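Glucoamylase (Thermoanaerobacterium thermosaccharolyticum, PDB 1LF6) hydrolyses terminal alpha-1,4-linked glucose units one after another from the non-reducing ends of glucan chains, releasing beta-D-glucose. Local coordinates at residues A[341-346]-A[398-403]; A[163-168]-A[225-230]; A[98-103]-A[275-280]; A[78-83]-A[148-153]. All coordinates share one frame; numbering follows the deposited sequence.

Interaction 1: residues A[341-346]-A[398-403]; sequences WSRDLY and QADPII
Tyr346 lays one face of its phenol ring on the side chain of Asp400, and this stack is the tight part of the contact. Ring and carboxylate planes are only 7° apart, with Asp400 CG 3.6 Å from Tyr346 CD2 and set toward the rim of the ring. Asp400 CB adds a CH-pi contact, 3.9 Å from the centroid of the Tyr346 ring. The ring extends across to the facing helix because Tyr346 CG stands anti to the backbone N (chi1 165°). There the hydroxyl ends against a methyl group, Tyr346 OH lying 3.5 Å from Ile403 CG2. A leucine in place of Tyr346 would probably leave the Asp400 carboxylate without the flat surface that covers it and open a gap beside Ile403.

Packing is looser toward the start of helix 342-355, although this part too is buried. Ser342 OG touches Pro401 CD at 3.4 Å, but its hydrogen bond goes to Glu397 O. Arg343 merely brushes Asp400, its CA 3.8 Å from Asp400 OD2. Its guanidinium turns away to Gln394 and Asp396 and comes near Glu438, the probable proton donor, so this edge of the contact borders the likely catalytic centre.

The segments of helices 342-355 and 395-407 run side by side in the same direction, their axes 8.8 Å apart and inclined by 27°, within the (alpha/alpha) barrel of family GH15. Leu345 and Pro401 both pack on helix 358-375, Pro401 also meets helix 414-428, and Ile402 and Ile403 face helix 445-464.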
# COMPACT_ATOMS: atom_id res chain seq x y z
N TRP A 341 11.04 -1.00 0.85
CA TRP A 341 11.69 -1.44 2.08
C TRP A 341 12.06 -2.90 1.90
O TRP A 341 11.24 -3.73 1.50
CB TRP A 341 10.75 -1.34 3.28
CG TRP A 341 10.67 -0.00 3.94
CD1 TRP A 341 11.41 0.43 5.02
CD2 TRP A 341 9.75 1.06 3.64
NE1 TRP A 341 10.99 1.68 5.41
CE2 TRP A 341 9.98 2.09 4.58
CE3 TRP A 341 8.76 1.23 2.67
CZ2 TRP A 341 9.24 3.28 4.58
CZ3 TRP A 341 8.02 2.41 2.66
CH2 TRP A 341 8.27 3.42 3.62
N SER A 342 13.32 -3.21 2.19
CA SER A 342 13.81 -4.57 2.09
C SER A 342 12.92 -5.52 2.90
O SER A 342 12.62 -6.64 2.46
CB SER A 342 15.25 -4.61 2.62
OG SER A 342 15.70 -5.93 2.81
N ARG A 343 12.50 -5.07 4.09
CA ARG A 343 11.66 -5.87 4.97
C ARG A 343 10.33 -6.20 4.30
O ARG A 343 9.99 -7.37 4.12
CB ARG A 343 11.44 -5.14 6.30
CG ARG A 343 10.43 -5.80 7.25
CD ARG A 343 10.30 -5.03 8.56
NE ARG A 343 10.27 -3.58 8.35
CZ ARG A 343 11.31 -2.78 8.56
NH1 ARG A 343 12.46 -3.27 9.00
NH2 ARG A 343 11.20 -1.48 8.30
N ASP A 344 9.59 -5.18 3.91
CA ASP A 344 8.30 -5.40 3.26
C ASP A 344 8.45 -6.24 1.99
O ASP A 344 7.66 -7.15 1.75
CB ASP A 344 7.63 -4.06 2.94
CG ASP A 344 7.30 -3.26 4.19
OD1 ASP A 344 6.14 -2.82 4.34
OD2 ASP A 344 8.20 -3.09 5.03
N LEU A 345 9.46 -5.93 1.19
CA LEU A 345 9.69 -6.66 -0.06
C LEU A 345 9.93 -8.14 0.23
O LEU A 345 9.41 -9.02 -0.47
CB LEU A 345 10.90 -6.05 -0.78
CG LEU A 345 11.25 -6.51 -2.20
CD1 LEU A 345 10.05 -6.32 -3.12
CD2 LEU A 345 12.44 -5.71 -2.71
N TYR A 346 10.70 -8.41 1.27
CA TYR A 346 11.01 -9.77 1.70
C TYR A 346 9.73 -10.54 1.99
O TYR A 346 9.54 -11.67 1.52
CB TYR A 346 11.88 -9.71 2.97
CG TYR A 346 12.01 -11.00 3.75
CD1 TYR A 346 12.75 -12.08 3.26
CD2 TYR A 346 11.41 -11.14 5.01
CE1 TYR A 346 12.89 -13.26 4.00
CE2 TYR A 346 11.54 -12.31 5.75
CZ TYR A 346 12.28 -13.37 5.24
OH TYR A 346 12.41 -14.53 5.98
N GLN A 398 19.28 -5.95 6.39
CA GLN A 398 20.51 -6.41 5.74
C GLN A 398 20.43 -7.93 5.62
O GLN A 398 20.99 -8.53 4.69
CB GLN A 398 21.74 -6.06 6.59
CG GLN A 398 21.81 -4.62 7.06
CD GLN A 398 21.71 -3.62 5.93
OE1 GLN A 398 22.37 -3.76 4.89
NE2 GLN A 398 20.89 -2.59 6.13
N ALA A 399 19.72 -8.54 6.56
CA ALA A 399 19.58 -9.99 6.63
C ALA A 399 18.54 -10.62 5.72
O ALA A 399 18.79 -11.67 5.11
CB ALA A 399 19.31 -10.41 8.07
N ASP A 400 17.37 -10.00 5.63
CA ASP A 400 16.28 -10.55 4.82
C ASP A 400 16.62 -10.90 3.39
O ASP A 400 16.23 -11.96 2.90
CB ASP A 400 15.06 -9.61 4.87
CG ASP A 400 14.40 -9.60 6.25
OD1 ASP A 400 14.62 -10.57 7.00
OD2 ASP A 400 13.67 -8.64 6.56
N PRO A 401 17.35 -10.03 2.68
CA PRO A 401 17.68 -10.40 1.30
C PRO A 401 18.53 -11.67 1.23
O PRO A 401 18.45 -12.42 0.26
CB PRO A 401 18.38 -9.15 0.76
CG PRO A 401 18.82 -8.41 2.00
CD PRO A 401 17.70 -8.62 2.95
N ILE A 402 19.33 -11.92 2.27
CA ILE A 402 20.16 -13.12 2.30
C ILE A 402 19.26 -14.33 2.49
O ILE A 402 19.43 -15.35 1.83
CB ILE A 402 21.17 -13.12 3.47
CG1 ILE A 402 22.12 -11.92 3.37
CG2 ILE A 402 21.96 -14.43 3.46
CD1 ILE A 402 23.06 -11.79 4.56
N ILE A 403 18.31 -14.21 3.41
CA ILE A 403 17.38 -15.30 3.70
C ILE A 403 16.57 -15.64 2.45
O ILE A 403 16.32 -16.81 2.16
CB ILE A 403 16.43 -14.92 4.87
CG1 ILE A 403 17.26 -14.60 6.12
CG2 ILE A 403 15.46 -16.07 5.16
CD1 ILE A 403 16.44 -14.08 7.28

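Interaction 2: residues A[163-168]-A[225-230]; sequences GSYNEG and SARGNI
Tyr165 and Arg227 lie side by side and point the same way, ring and guanidinium planes 17° apart. Arg227 CD sits over the ring face in a CH-pi contact, 3.8 Å from the centroid of the Tyr165 ring. Further out the phenol oxygen lies over the centre of the guanidinium, with Tyr165 OH 2.9 Å from Arg227 CZ, placed for no hydrogen bond to its nitrogens. The bend at chi3 (63°) turns the arginine along the ring. Glu167, on the strand that follows Tyr165, crosses Arg227 obliquely with its carboxylate nearly perpendicular to the guanidinium (82°), and the salt bridge from Glu167 OE1 to Arg227 NH1 is long, at 4.0 Å.

Beneath these side chains, strands 166-173 and 225-228 pair antiparallel in the larger sheet of the super beta sandwich. Asn166 and Gly228 exchange two backbone hydrogen bonds, as do Gly168 and Ala226; the shortest joins Gly168 N to Ala226 O at 2.7 Å. Gly168 leaves room for Ile230, whose CD1 reaches to 3.5 Å from Gly168 N. Past the paired residues, Asn229 OD1 rests 3.2 Å from Ser164 CA, while Asn166 OD1 turns to Ile159 N.

The chemistry thus divides: backbone bonds fix the register, whereas Tyr165 and Arg227, both exposed and touching a crystal neighbour, add a stacked pair held by van der Waals and CH-pi contact, with the long Glu167 salt bridge alongside.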
# COMPACT_ATOMS: atom_id res chain seq x y z
N GLY A 163 -0.46 19.25 -5.91
CA GLY A 163 -1.69 19.86 -6.36
C GLY A 163 -1.56 21.29 -6.81
O GLY A 163 -2.41 21.79 -7.55
N SER A 164 -0.49 21.95 -6.39
CA SER A 164 -0.26 23.35 -6.75
C SER A 164 0.39 23.47 -8.12
O SER A 164 0.99 22.52 -8.63
CB SER A 164 0.64 24.02 -5.71
OG SER A 164 1.96 23.53 -5.80
N TYR A 165 0.25 24.65 -8.70
CA TYR A 165 0.81 24.97 -10.01
C TYR A 165 0.53 23.94 -11.11
O TYR A 165 1.42 23.54 -11.85
CB TYR A 165 2.32 25.18 -9.90
CG TYR A 165 2.86 26.17 -10.90
CD1 TYR A 165 2.57 27.54 -10.79
CD2 TYR A 165 3.66 25.76 -11.97
CE1 TYR A 165 3.07 28.46 -11.72
CE2 TYR A 165 4.17 26.66 -12.90
CZ TYR A 165 3.87 28.01 -12.77
OH TYR A 165 4.36 28.91 -13.69
N ASN A 166 -0.72 23.51 -11.20
CA ASN A 166 -1.13 22.57 -12.24
C ASN A 166 -1.71 23.42 -13.37
O ASN A 166 -2.64 24.20 -13.15
CB ASN A 166 -2.20 21.61 -11.71
CG ASN A 166 -1.60 20.37 -11.06
OD1 ASN A 166 -1.37 19.36 -11.72
ND2 ASN A 166 -1.34 20.46 -9.76
N GLU A 167 -1.16 23.28 -14.57
CA GLU A 167 -1.63 24.05 -15.71
C GLU A 167 -2.77 23.33 -16.41
O GLU A 167 -2.60 22.21 -16.90
CB GLU A 167 -0.50 24.30 -16.70
CG GLU A 167 -0.83 25.31 -17.79
CD GLU A 167 0.30 25.50 -18.79
OE1 GLU A 167 1.47 25.58 -18.35
OE2 GLU A 167 0.02 25.57 -20.00
N GLY A 168 -3.94 23.98 -16.47
CA GLY A 168 -5.08 23.38 -17.12
C GLY A 168 -5.55 24.19 -18.32
O GLY A 168 -5.47 25.42 -18.32
N SER A 225 -8.74 27.92 -19.24
CA SER A 225 -7.33 28.09 -18.90
C SER A 225 -7.16 28.48 -17.43
O SER A 225 -7.93 29.27 -16.89
CB SER A 225 -6.71 29.16 -19.80
OG SER A 225 -5.36 29.41 -19.47
N ALA A 226 -6.14 27.92 -16.79
CA ALA A 226 -5.85 28.20 -15.39
C ALA A 226 -4.56 27.51 -14.96
O ALA A 226 -4.14 26.53 -15.59
CB ALA A 226 -7.01 27.74 -14.51
N ARG A 227 -3.92 28.01 -13.91
CA ARG A 227 -2.69 27.41 -13.40
C ARG A 227 -2.54 27.59 -11.90
O ARG A 227 -2.51 28.71 -11.39
CB ARG A 227 -1.46 28.00 -14.12
CG ARG A 227 -0.16 27.34 -13.69
CD ARG A 227 0.96 27.61 -14.67
NE ARG A 227 1.29 29.03 -14.75
CZ ARG A 227 2.19 29.54 -15.57
NH1 ARG A 227 2.86 28.74 -16.39
NH2 ARG A 227 2.43 30.84 -15.58
N GLY A 228 -2.44 26.47 -11.20
CA GLY A 228 -2.31 26.47 -9.75
C GLY A 228 -3.07 25.27 -9.22
O GLY A 228 -3.01 24.19 -9.81
N ASN A 229 -3.76 25.45 -8.09
CA ASN A 229 -4.57 24.37 -7.54
C ASN A 229 -5.89 24.45 -8.28
O ASN A 229 -6.81 25.16 -7.86
CB ASN A 229 -4.78 24.55 -6.03
CG ASN A 229 -3.64 23.97 -5.21
OD1 ASN A 229 -2.60 24.60 -5.05
ND2 ASN A 229 -3.83 22.76 -4.70
N ILE A 230 -5.98 23.73 -9.38
CA ILE A 230 -7.17 23.77 -10.22
C ILE A 230 -8.07 22.55 -10.15
O ILE A 230 -7.71 21.52 -9.60
CB ILE A 230 -6.76 23.97 -11.69
CG1 ILE A 230 -5.97 22.76 -12.17
CG2 ILE A 230 -5.91 25.23 -11.82
CD1 ILE A 230 -5.59 22.81 -13.64

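Interaction 3: residues A[98-103]-A[275-280]; sequences EKFTDK and NYIDEW
The loop between strands 93-99 and 107-113, which holds an ST turn at Thr101, sets Phe100, Thr101 and Lys103 against Ile277 and Trp280 of helix 269-284. Within the turn Thr101 OG1 accepts from Lys103 N at 3.2 Å, with a fairly straight N-H...O angle of 152°. The same oxygen is hydrogen-bonded to Ser104 OG.

Ile277 carries most of the side-chain contact. Its CD1 reaches Phe100, coming within 3.6 Å of Phe100 CD1 and 3.7 Å of Phe100 CB, and the two side chains cross at about a right angle. The other branch of the isoleucine turns toward the threonine, Ile277 CG2 lying 4.1 Å from Thr101 OG1. That oxygen occupies the position between backbone N and carbonyl carbon (chi1 69°), which lets it serve the turn while facing the helix. A valine in place of Thr101 would probably leave Lys103 N and Ser104 OG without this shared partner and free the loop to shift against Ile277.

One turn along the helix, Lys103 O abuts the backbone, 3.2 Å from Trp280 C and 3.4 Å from Trp280 CB; it also has a weak hydrogen bond with Thr281 OG1. The indole leads away, its NE1 bound to Thr42 O, and Lys103 NZ goes to Asn285.

Phe100 also makes a cation-pi contact with Lys273, and Tyr276 OH bonds to Leu105 O. The two segments themselves meet through apolar and van der Waals contact, while polar bonds within the loop and to flanking residues shape the surface on which the helix rests.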
# COMPACT_ATOMS: atom_id res chain seq x y z
N GLU A 98 -17.58 -3.83 -5.47
CA GLU A 98 -17.47 -5.25 -5.78
C GLU A 98 -16.60 -5.34 -7.02
O GLU A 98 -16.62 -4.44 -7.86
CB GLU A 98 -18.85 -5.87 -6.06
CG GLU A 98 -19.48 -5.45 -7.38
CD GLU A 98 -20.67 -6.32 -7.77
OE1 GLU A 98 -21.25 -6.08 -8.85
OE2 GLU A 98 -21.04 -7.24 -7.00
N LYS A 99 -15.80 -6.40 -7.14
CA LYS A 99 -14.94 -6.56 -8.31
C LYS A 99 -15.70 -7.25 -9.44
O LYS A 99 -16.71 -7.91 -9.19
CB LYS A 99 -13.69 -7.39 -7.95
CG LYS A 99 -12.88 -6.83 -6.78
CD LYS A 99 -11.43 -7.29 -6.79
CE LYS A 99 -11.28 -8.80 -6.74
NZ LYS A 99 -11.89 -9.39 -5.51
N PHE A 100 -15.22 -7.08 -10.67
CA PHE A 100 -15.85 -7.70 -11.83
C PHE A 100 -15.92 -9.21 -11.57
O PHE A 100 -16.96 -9.84 -11.78
CB PHE A 100 -15.03 -7.42 -13.10
CG PHE A 100 -15.02 -5.97 -13.51
CD1 PHE A 100 -14.06 -5.49 -14.40
CD2 PHE A 100 -15.98 -5.08 -13.02
CE1 PHE A 100 -14.04 -4.16 -14.79
CE2 PHE A 100 -15.97 -3.74 -13.41
CZ PHE A 100 -15.00 -3.28 -14.29
N THR A 101 -14.81 -9.77 -11.12
CA THR A 101 -14.72 -11.19 -10.79
C THR A 101 -13.72 -11.33 -9.64
O THR A 101 -13.04 -10.37 -9.28
CB THR A 101 -14.20 -12.05 -11.96
OG1 THR A 101 -12.82 -11.75 -12.20
CG2 THR A 101 -15.01 -11.77 -13.23
N ASP A 102 -13.63 -12.53 -9.08
CA ASP A 102 -12.71 -12.81 -7.99
C ASP A 102 -11.27 -12.94 -8.47
O ASP A 102 -10.35 -13.10 -7.66
CB ASP A 102 -13.11 -14.11 -7.27
CG ASP A 102 -14.20 -13.90 -6.25
OD1 ASP A 102 -14.61 -14.89 -5.60
OD2 ASP A 102 -14.65 -12.74 -6.08
N LYS A 103 -11.06 -12.86 -9.78
CA LYS A 103 -9.71 -12.98 -10.32
C LYS A 103 -9.34 -11.83 -11.24
O LYS A 103 -8.64 -12.01 -12.23
CB LYS A 103 -9.56 -14.33 -11.05
CG LYS A 103 -9.71 -15.54 -10.12
CD LYS A 103 -9.64 -16.87 -10.87
CE LYS A 103 -9.74 -18.05 -9.91
NZ LYS A 103 -9.73 -19.37 -10.62
N ASN A 275 -10.63 -7.89 -21.92
CA ASN A 275 -9.19 -8.08 -22.05
C ASN A 275 -8.50 -7.78 -20.72
O ASN A 275 -7.52 -8.44 -20.35
CB ASN A 275 -8.62 -7.14 -23.13
CG ASN A 275 -9.04 -7.54 -24.54
OD1 ASN A 275 -8.76 -6.83 -25.50
ND2 ASN A 275 -9.70 -8.69 -24.66
N TYR A 276 -9.01 -6.79 -20.01
CA TYR A 276 -8.45 -6.41 -18.72
C TYR A 276 -8.64 -7.58 -17.75
O TYR A 276 -7.69 -8.02 -17.10
CB TYR A 276 -9.16 -5.16 -18.17
CG TYR A 276 -8.64 -4.68 -16.83
CD1 TYR A 276 -7.54 -3.82 -16.75
CD2 TYR A 276 -9.25 -5.07 -15.64
CE1 TYR A 276 -7.07 -3.36 -15.51
CE2 TYR A 276 -8.79 -4.62 -14.41
CZ TYR A 276 -7.70 -3.77 -14.35
OH TYR A 276 -7.25 -3.32 -13.12
N ILE A 277 -9.86 -8.09 -17.70
CA ILE A 277 -10.21 -9.20 -16.82
C ILE A 277 -9.44 -10.48 -17.16
O ILE A 277 -8.91 -11.14 -16.27
CB ILE A 277 -11.73 -9.50 -16.88
CG1 ILE A 277 -12.51 -8.29 -16.36
CG2 ILE A 277 -12.06 -10.74 -16.06
CD1 ILE A 277 -14.01 -8.39 -16.55
N ASP A 278 -9.38 -10.83 -18.45
CA ASP A 278 -8.69 -12.04 -18.88
C ASP A 278 -7.22 -12.04 -18.48
O ASP A 278 -6.69 -13.06 -18.05
CB ASP A 278 -8.77 -12.22 -20.41
CG ASP A 278 -10.19 -12.46 -20.89
OD1 ASP A 278 -10.96 -13.15 -20.18
OD2 ASP A 278 -10.53 -11.99 -21.99
N GLU A 279 -6.56 -10.89 -18.63
CA GLU A 279 -5.15 -10.79 -18.28
C GLU A 279 -4.93 -11.10 -16.80
O GLU A 279 -3.99 -11.81 -16.44
CB GLU A 279 -4.62 -9.39 -18.60
CG GLU A 279 -3.32 -9.40 -19.38
CD GLU A 279 -2.81 -8.01 -19.73
OE1 GLU A 279 -1.81 -7.91 -20.47
OE2 GLU A 279 -3.42 -7.01 -19.27
N TRP A 280 -5.80 -10.55 -15.96
CA TRP A 280 -5.71 -10.77 -14.52
C TRP A 280 -6.10 -12.20 -14.14
O TRP A 280 -5.51 -12.79 -13.23
CB TRP A 280 -6.61 -9.78 -13.78
CG TRP A 280 -5.92 -8.51 -13.43
CD1 TRP A 280 -6.25 -7.24 -13.83
CD2 TRP A 280 -4.74 -8.37 -12.63
NE1 TRP A 280 -5.35 -6.33 -13.34
CE2 TRP A 280 -4.41 -7.00 -12.59
CE3 TRP A 280 -3.92 -9.28 -11.94
CZ2 TRP A 280 -3.31 -6.51 -11.89
CZ3 TRP A 280 -2.82 -8.80 -11.24
CH2 TRP A 280 -2.52 -7.42 -11.22

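Interaction 4: residues A[78-83]-A[148-153]; sequences IVTDGK and DYKLYL
Thr80 O is gripped by Lys150 N at 2.7 Å, and it also receives a CA-H...O contact from Tyr149 CA at 3.4 Å. In return Thr80 N donates to Lys150 O. Two residues back the ladder repeats: Ile78 and Tyr152 exchange two backbone hydrogen bonds, with Ile78 N 2.7 Å from Tyr152 O.

Thr80 CG2 packs between two side chains of the facing strand. It meets Tyr152 at the ring edge, 3.5 Å from Tyr152 CE1, and touches Lys150 CB at 3.7 Å. The hydroxyl of Thr80, placed anti to the backbone N (chi1 -174°), instead faces the following loop, where Thr80 OG1 accepts from Gly82 N in an ST turn and bonds to Phe85 O.

These pairs join two inner strands, 70-80 and 150-157, of a seven-stranded antiparallel sheet in the super beta sandwich. Ile78 and Tyr152 share a face on which helix 209-216 packs. On the other face Val79 pairs with Leu151, and Val79 CG2 lies obliquely to the ring of Tyr149, 4.2 Å from Tyr149 CD1.

Where strand 70-80 ends, Lys150 bends at chi2 (71°) and runs past the turn. Its NZ gives a hydrogen bond to Asp81 O at 3.2 Å, arriving from well above the carbonyl plane (61° out of it). Gly82, with positive phi, leaves room for the lysine methylenes. Asp81 OD2 makes an Asx turn by accepting from Lys83 N at 2.6 Å and has a second donor in Ser84 N.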
# COMPACT_ATOMS: atom_id res chain seq x y z
N ILE A 78 -20.75 15.28 -9.22
CA ILE A 78 -21.52 16.19 -8.39
C ILE A 78 -22.88 16.32 -9.06
O ILE A 78 -22.96 16.56 -10.27
CB ILE A 78 -20.88 17.60 -8.31
CG1 ILE A 78 -19.43 17.48 -7.84
CG2 ILE A 78 -21.67 18.47 -7.34
CD1 ILE A 78 -19.26 16.82 -6.49
N VAL A 79 -23.95 16.14 -8.29
CA VAL A 79 -25.29 16.23 -8.85
C VAL A 79 -26.13 17.30 -8.15
O VAL A 79 -25.96 17.55 -6.96
CB VAL A 79 -26.03 14.87 -8.75
CG1 VAL A 79 -25.93 14.33 -7.34
CG2 VAL A 79 -27.50 15.04 -9.14
N THR A 80 -27.02 17.92 -8.91
CA THR A 80 -27.89 18.96 -8.38
C THR A 80 -29.20 18.97 -9.15
O THR A 80 -29.32 18.33 -10.20
CB THR A 80 -27.23 20.35 -8.50
OG1 THR A 80 -28.05 21.32 -7.83
CG2 THR A 80 -27.08 20.75 -9.96
N ASP A 81 -30.18 19.70 -8.63
CA ASP A 81 -31.48 19.82 -9.27
C ASP A 81 -31.54 21.16 -9.99
O ASP A 81 -32.55 21.50 -10.62
CB ASP A 81 -32.60 19.73 -8.23
CG ASP A 81 -32.50 20.83 -7.18
OD1 ASP A 81 -33.38 20.88 -6.30
OD2 ASP A 81 -31.55 21.64 -7.24
N GLY A 82 -30.45 21.92 -9.89
CA GLY A 82 -30.38 23.23 -10.52
C GLY A 82 -31.20 24.25 -9.76
O GLY A 82 -31.37 25.38 -10.21
N LYS A 83 -31.72 23.85 -8.60
CA LYS A 83 -32.55 24.72 -7.79
C LYS A 83 -32.06 24.91 -6.36
O LYS A 83 -31.83 26.03 -5.92
CB LYS A 83 -33.98 24.18 -7.75
CG LYS A 83 -34.61 23.97 -9.12
CD LYS A 83 -35.99 23.37 -9.00
CE LYS A 83 -36.59 23.09 -10.36
NZ LYS A 83 -37.93 22.46 -10.24
N ASP A 148 -34.81 16.32 -14.28
CA ASP A 148 -34.87 17.22 -13.13
C ASP A 148 -33.52 17.31 -12.43
O ASP A 148 -33.39 17.97 -11.40
CB ASP A 148 -35.93 16.74 -12.13
CG ASP A 148 -37.32 16.70 -12.73
OD1 ASP A 148 -37.77 17.74 -13.26
OD2 ASP A 148 -37.96 15.63 -12.68
N TYR A 149 -32.52 16.65 -13.00
CA TYR A 149 -31.19 16.63 -12.41
C TYR A 149 -30.08 17.08 -13.36
O TYR A 149 -30.22 17.02 -14.58
CB TYR A 149 -30.87 15.23 -11.89
CG TYR A 149 -31.81 14.75 -10.80
CD1 TYR A 149 -31.71 15.26 -9.50
CD2 TYR A 149 -32.80 13.81 -11.06
CE1 TYR A 149 -32.58 14.84 -8.50
CE2 TYR A 149 -33.67 13.38 -10.06
CZ TYR A 149 -33.56 13.90 -8.78
OH TYR A 149 -34.41 13.48 -7.79
N LYS A 150 -28.98 17.53 -12.78
CA LYS A 150 -27.81 17.95 -13.54
C LYS A 150 -26.64 17.15 -13.00
O LYS A 150 -26.51 16.97 -11.78
CB LYS A 150 -27.54 19.45 -13.35
CG LYS A 150 -28.47 20.39 -14.11
CD LYS A 150 -29.87 20.40 -13.51
CE LYS A 150 -30.74 21.45 -14.20
NZ LYS A 150 -32.16 21.39 -13.75
N LEU A 151 -25.79 16.65 -13.88
CA LEU A 151 -24.64 15.86 -13.46
C LEU A 151 -23.34 16.51 -13.90
O LEU A 151 -23.15 16.82 -15.08
CB LEU A 151 -24.73 14.45 -14.05
CG LEU A 151 -23.63 13.48 -13.65
CD1 LEU A 151 -23.71 13.16 -12.17
CD2 LEU A 151 -23.76 12.21 -14.48
N TYR A 152 -22.44 16.73 -12.94
CA TYR A 152 -21.16 17.35 -13.24
C TYR A 152 -20.00 16.47 -12.79
O TYR A 152 -20.07 15.79 -11.77
CB TYR A 152 -21.06 18.73 -12.58
CG TYR A 152 -22.26 19.62 -12.84
CD1 TYR A 152 -23.40 19.53 -12.06
CD2 TYR A 152 -22.24 20.55 -13.89
CE1 TYR A 152 -24.51 20.34 -12.31
CE2 TYR A 152 -23.35 21.36 -14.15
CZ TYR A 152 -24.48 21.25 -13.35
OH TYR A 152 -25.58 22.04 -13.61
N LEU A 153 -18.92 16.51 -13.57
CA LEU A 153 -17.72 15.74 -13.28
C LEU A 153 -16.61 16.70 -12.86
O LEU A 153 -16.34 17.68 -13.56
CB LEU A 153 -17.29 14.96 -14.53
CG LEU A 153 -16.08 14.03 -14.39
CD1 LEU A 153 -16.40 12.92 -13.40
CD2 LEU A 153 -15.73 13.43 -15.75

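From the N terminus, residues 78-83 open interaction 4 and residues 98-103 open interaction 3 before 148-153 closes interaction 4, so these two loops cross. Interaction 2 (163-168 with 225-230) opens after interaction 4 has closed and is nested inside the long loop that 275-280 completes for interaction 3. Interaction 4 joins neighbouring strands of the seven-stranded sheet, interaction 2 pairs strands of the other sheet, and interaction 3 sets helix 269-284 against a loop of that same second sheet. Interaction 1 follows in series, closing a loop that includes helix 358-375 in the catalytic barrel; its centre is 41 Å from that of interaction 2.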